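Local coordinates for protein Cif-like 1 (Burkholderia cenocepacia, PDB 7JQY) that probably hydrolyses epoxides, as a Cif-like member of the alpha/beta-hydrolase family that assembles as an octamer, at residues Ala184-Lys196 and Ile208-Leu221. The protein carries 1 engineered substitution. Sequence-based numbering, arbitrary orientation.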
# COMPACT_ATOMS: atom_id res chain seq x y z
N ALA B 184 -12.38 -5.61 1.02
CA ALA B 184 -11.64 -5.17 2.21
C ALA B 184 -10.71 -4.01 1.87
O ALA B 184 -9.96 -4.06 0.88
CB ALA B 184 -10.83 -6.33 2.79
N GLY B 185 -10.78 -2.94 2.67
CA GLY B 185 -10.03 -1.72 2.40
C GLY B 185 -10.69 -0.74 1.45
O GLY B 185 -10.19 0.38 1.27
N LYS B 186 -11.79 -1.13 0.81
CA LYS B 186 -12.53 -0.25 -0.08
C LYS B 186 -14.00 -0.19 0.31
O LYS B 186 -14.87 0.00 -0.54
CB LYS B 186 -12.36 -0.70 -1.53
CG LYS B 186 -10.92 -0.62 -1.96
CD LYS B 186 -10.68 -1.18 -3.32
CE LYS B 186 -9.22 -1.51 -3.50
NZ LYS B 186 -9.07 -2.89 -4.03
N GLU B 187 -14.28 -0.37 1.61
CA GLU B 187 -15.66 -0.40 2.06
C GLU B 187 -16.35 0.92 1.78
O GLU B 187 -17.51 0.95 1.32
CB GLU B 187 -15.72 -0.75 3.55
CG GLU B 187 -15.00 -2.05 3.93
CD GLU B 187 -13.50 -1.87 4.13
OE1 GLU B 187 -13.00 -0.73 3.96
OE2 GLU B 187 -12.83 -2.87 4.45
N ARG B 188 -15.65 2.03 2.00
CA ARG B 188 -16.25 3.35 1.78
C ARG B 188 -16.62 3.56 0.31
O ARG B 188 -17.74 3.97 -0.01
CB ARG B 188 -15.29 4.43 2.26
CG ARG B 188 -15.97 5.62 2.89
CD ARG B 188 -14.95 6.52 3.56
NE ARG B 188 -15.07 6.52 5.02
CZ ARG B 188 -14.73 7.56 5.78
NH1 ARG B 188 -14.26 8.67 5.22
NH2 ARG B 188 -14.87 7.50 7.11
N ALA B 189 -15.68 3.29 -0.59
CA ALA B 189 -15.95 3.49 -2.01
C ALA B 189 -17.02 2.52 -2.51
O ALA B 189 -17.85 2.88 -3.35
CB ALA B 189 -14.66 3.33 -2.82
N TYR B 190 -17.01 1.28 -2.02
CA TYR B 190 -18.00 0.31 -2.45
C TYR B 190 -19.39 0.67 -1.93
O TYR B 190 -20.36 0.63 -2.69
CB TYR B 190 -17.59 -1.09 -1.98
CG TYR B 190 -18.52 -2.21 -2.43
CD1 TYR B 190 -18.53 -2.64 -3.76
CD2 TYR B 190 -19.37 -2.84 -1.53
CE1 TYR B 190 -19.35 -3.67 -4.17
CE2 TYR B 190 -20.21 -3.87 -1.93
CZ TYR B 190 -20.20 -4.28 -3.25
OH TYR B 190 -21.03 -5.31 -3.66
N ILE B 191 -19.49 1.04 -0.66
CA ILE B 191 -20.80 1.24 -0.04
C ILE B 191 -21.39 2.60 -0.41
O ILE B 191 -22.61 2.72 -0.57
CB ILE B 191 -20.67 1.06 1.49
CG1 ILE B 191 -20.66 -0.43 1.82
CG2 ILE B 191 -21.79 1.76 2.23
CD1 ILE B 191 -19.90 -0.77 3.13
N LEU B 192 -20.57 3.64 -0.54
CA LEU B 192 -21.09 4.93 -0.98
C LEU B 192 -21.67 4.82 -2.39
O LEU B 192 -22.72 5.41 -2.68
CB LEU B 192 -19.99 6.00 -0.95
CG LEU B 192 -19.98 7.00 0.20
CD1 LEU B 192 -19.64 6.31 1.53
CD2 LEU B 192 -18.98 8.09 -0.10
N ASP B 193 -20.99 4.09 -3.27
CA ASP B 193 -21.51 3.91 -4.62
C ASP B 193 -22.78 3.09 -4.60
O ASP B 193 -23.78 3.46 -5.23
CB ASP B 193 -20.46 3.26 -5.51
CG ASP B 193 -20.85 3.32 -6.98
OD1 ASP B 193 -20.59 4.37 -7.61
OD2 ASP B 193 -21.43 2.34 -7.49
N PHE B 194 -22.77 1.97 -3.86
CA PHE B 194 -23.97 1.16 -3.74
C PHE B 194 -25.15 2.01 -3.28
O PHE B 194 -26.25 1.93 -3.85
CB PHE B 194 -23.71 0.01 -2.77
CG PHE B 194 -24.79 -1.01 -2.75
CD1 PHE B 194 -25.93 -0.82 -1.98
CD2 PHE B 194 -24.68 -2.17 -3.50
CE1 PHE B 194 -26.95 -1.76 -1.96
CE2 PHE B 194 -25.69 -3.12 -3.49
CZ PHE B 194 -26.82 -2.92 -2.72
N TYR B 195 -24.92 2.87 -2.32
CA TYR B 195 -25.95 3.68 -1.79
C TYR B 195 -26.46 4.74 -2.74
O TYR B 195 -27.61 4.83 -2.93
CB TYR B 195 -25.47 4.35 -0.52
CG TYR B 195 -26.35 4.21 0.67
CD1 TYR B 195 -26.22 3.15 1.50
CD2 TYR B 195 -27.27 5.13 0.97
CE1 TYR B 195 -27.02 3.01 2.60
CE2 TYR B 195 -28.07 5.01 2.06
CZ TYR B 195 -27.93 3.94 2.88
OH TYR B 195 -28.71 3.81 3.97
N LYS B 196 -25.57 5.49 -3.35
CA LYS B 196 -26.00 6.62 -4.17
C LYS B 196 -26.69 6.17 -5.45
O LYS B 196 -27.57 6.87 -5.94
CB LYS B 196 -24.80 7.51 -4.49
CG LYS B 196 -24.28 8.28 -3.29
CD LYS B 196 -23.20 9.22 -3.73
CE LYS B 196 -22.10 9.38 -2.71
NZ LYS B 196 -21.38 10.66 -2.95
N ILE B 208 -23.60 8.32 5.03
CA ILE B 208 -23.33 7.00 4.45
C ILE B 208 -22.02 6.43 4.98
O ILE B 208 -21.90 5.22 5.20
CB ILE B 208 -23.35 7.08 2.91
CG1 ILE B 208 -24.61 7.80 2.41
CG2 ILE B 208 -23.28 5.69 2.30
CD1 ILE B 208 -24.50 8.33 1.00
N ALA B 209 -21.03 7.29 5.25
CA ALA B 209 -19.74 6.82 5.76
C ALA B 209 -19.87 6.18 7.14
O ALA B 209 -19.05 5.33 7.50
CB ALA B 209 -18.74 7.98 5.81
N VAL B 210 -20.89 6.56 7.91
CA VAL B 210 -21.14 5.88 9.18
C VAL B 210 -21.41 4.40 8.95
O VAL B 210 -20.87 3.54 9.65
CB VAL B 210 -22.30 6.57 9.91
CG1 VAL B 210 -22.68 5.78 11.16
CG2 VAL B 210 -21.94 8.01 10.24
N TYR B 211 -22.24 4.09 7.95
CA TYR B 211 -22.47 2.69 7.58
C TYR B 211 -21.18 2.06 7.06
O TYR B 211 -20.79 0.97 7.50
CB TYR B 211 -23.55 2.58 6.50
CG TYR B 211 -24.85 3.29 6.77
CD1 TYR B 211 -25.52 3.15 7.99
CD2 TYR B 211 -25.45 4.05 5.77
CE1 TYR B 211 -26.73 3.79 8.21
CE2 TYR B 211 -26.66 4.69 5.98
CZ TYR B 211 -27.30 4.55 7.19
OH TYR B 211 -28.50 5.19 7.39
N ALA B 212 -20.52 2.72 6.11
CA ALA B 212 -19.33 2.12 5.49
C ALA B 212 -18.26 1.82 6.53
O ALA B 212 -17.59 0.78 6.46
CB ALA B 212 -18.80 3.04 4.39
N ASP B 213 -18.06 2.72 7.51
CA ASP B 213 -17.05 2.48 8.55
C ASP B 213 -17.43 1.30 9.44
O ASP B 213 -16.55 0.58 9.93
CB ASP B 213 -16.81 3.75 9.37
CG ASP B 213 -16.18 4.87 8.54
OD1 ASP B 213 -15.87 4.65 7.33
OD2 ASP B 213 -16.01 5.98 9.08
N ALA B 214 -18.72 1.07 9.68
CA ALA B 214 -19.10 -0.11 10.44
C ALA B 214 -18.71 -1.40 9.71
O ALA B 214 -18.22 -2.35 10.32
CB ALA B 214 -20.60 -0.09 10.73
N TYR B 215 -18.90 -1.43 8.39
CA TYR B 215 -18.62 -2.62 7.59
C TYR B 215 -17.13 -2.81 7.32
O TYR B 215 -16.73 -3.89 6.87
CB TYR B 215 -19.42 -2.56 6.26
CG TYR B 215 -20.87 -2.90 6.55
CD1 TYR B 215 -21.33 -4.21 6.46
CD2 TYR B 215 -21.76 -1.92 7.00
CE1 TYR B 215 -22.63 -4.53 6.79
CE2 TYR B 215 -23.06 -2.24 7.33
CZ TYR B 215 -23.49 -3.54 7.22
OH TYR B 215 -24.80 -3.87 7.55
N ALA B 216 -16.30 -1.82 7.65
CA ALA B 216 -14.85 -1.98 7.59
C ALA B 216 -14.29 -2.66 8.84
O ALA B 216 -13.13 -3.09 8.84
CB ALA B 216 -14.18 -0.61 7.40
N ALA B 217 -15.09 -2.78 9.90
CA ALA B 217 -14.63 -3.38 11.14
C ALA B 217 -14.32 -4.87 10.96
O ALA B 217 -14.83 -5.51 10.03
CB ALA B 217 -15.70 -3.19 12.22
N PRO B 218 -13.47 -5.44 11.82
CA PRO B 218 -13.08 -6.85 11.65
C PRO B 218 -14.27 -7.79 11.64
O PRO B 218 -15.08 -7.82 12.57
CB PRO B 218 -12.18 -7.11 12.87
CG PRO B 218 -11.65 -5.77 13.24
CD PRO B 218 -12.76 -4.80 12.93
N GLY B 219 -14.38 -8.59 10.57
CA GLY B 219 -15.46 -9.54 10.46
C GLY B 219 -16.78 -8.99 9.92
O GLY B 219 -17.68 -9.78 9.60
N ALA B 220 -16.93 -7.67 9.84
CA ALA B 220 -18.23 -7.10 9.47
C ALA B 220 -18.57 -7.36 8.00
O ALA B 220 -19.75 -7.49 7.66
CB ALA B 220 -18.25 -5.60 9.78
N LEU B 221 -17.57 -7.37 7.12
CA LEU B 221 -17.83 -7.74 5.73
C LEU B 221 -18.27 -9.19 5.63
O LEU B 221 -19.29 -9.50 5.00
CB LEU B 221 -16.58 -7.52 4.88
CG LEU B 221 -16.19 -6.12 4.42
CD1 LEU B 221 -14.95 -6.23 3.56
CD2 LEU B 221 -17.34 -5.45 3.62
O HOH W 1 -12.96 -5.31 6.17
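R188 and D213 close the solvent-facing side of this helix pair with a side-on, two-pronged salt bridge. R188 NE meets D213 OD1 at 3.1 Å and R188 NH2 meets D213 OD2 at 2.7 Å, each through the carboxylate's syn lone pair. The two bonds hold the guanidinium and carboxylate planes nearly coplanar, 13° apart, which limits rotation of either group, while A209 CB lies over one guanidinium face.

The apolar seam beneath lets the backbones come close: A212 CB sits 3.7 Å from R188 CA, and I191 reaches on to Y215, its CD1 3.6 Å from Y215 CB. Farther along, I208 CG2 makes an off-centre CH-pi contact with the Y195 ring and also packs against L192 CD1.

E187 is served differently. Its chain bends at chi2 (83°), which carries the carboxylate along A216 and back to its own loop, where G185 N donates to E187 OE2 at 2.7 Å, approaching from above the carboxylate plane. A water also reaches OE2 and, weakly, A216 O.

The Y195 and Y211 rings are near-parallel but slid apart, and both hydroxyls bond to D288, with Q59 NE2 a further partner of Y195 and R65 of Y211. Y215 OH bonds to Q59 O.

Helix segments 187-196 and 208-215, their N-to-C directions 134° apart, belong to the helical insertion between strands 140-146 and 250-255, the cap of such hydrolases, with I183 of helix 178-183 touching L221.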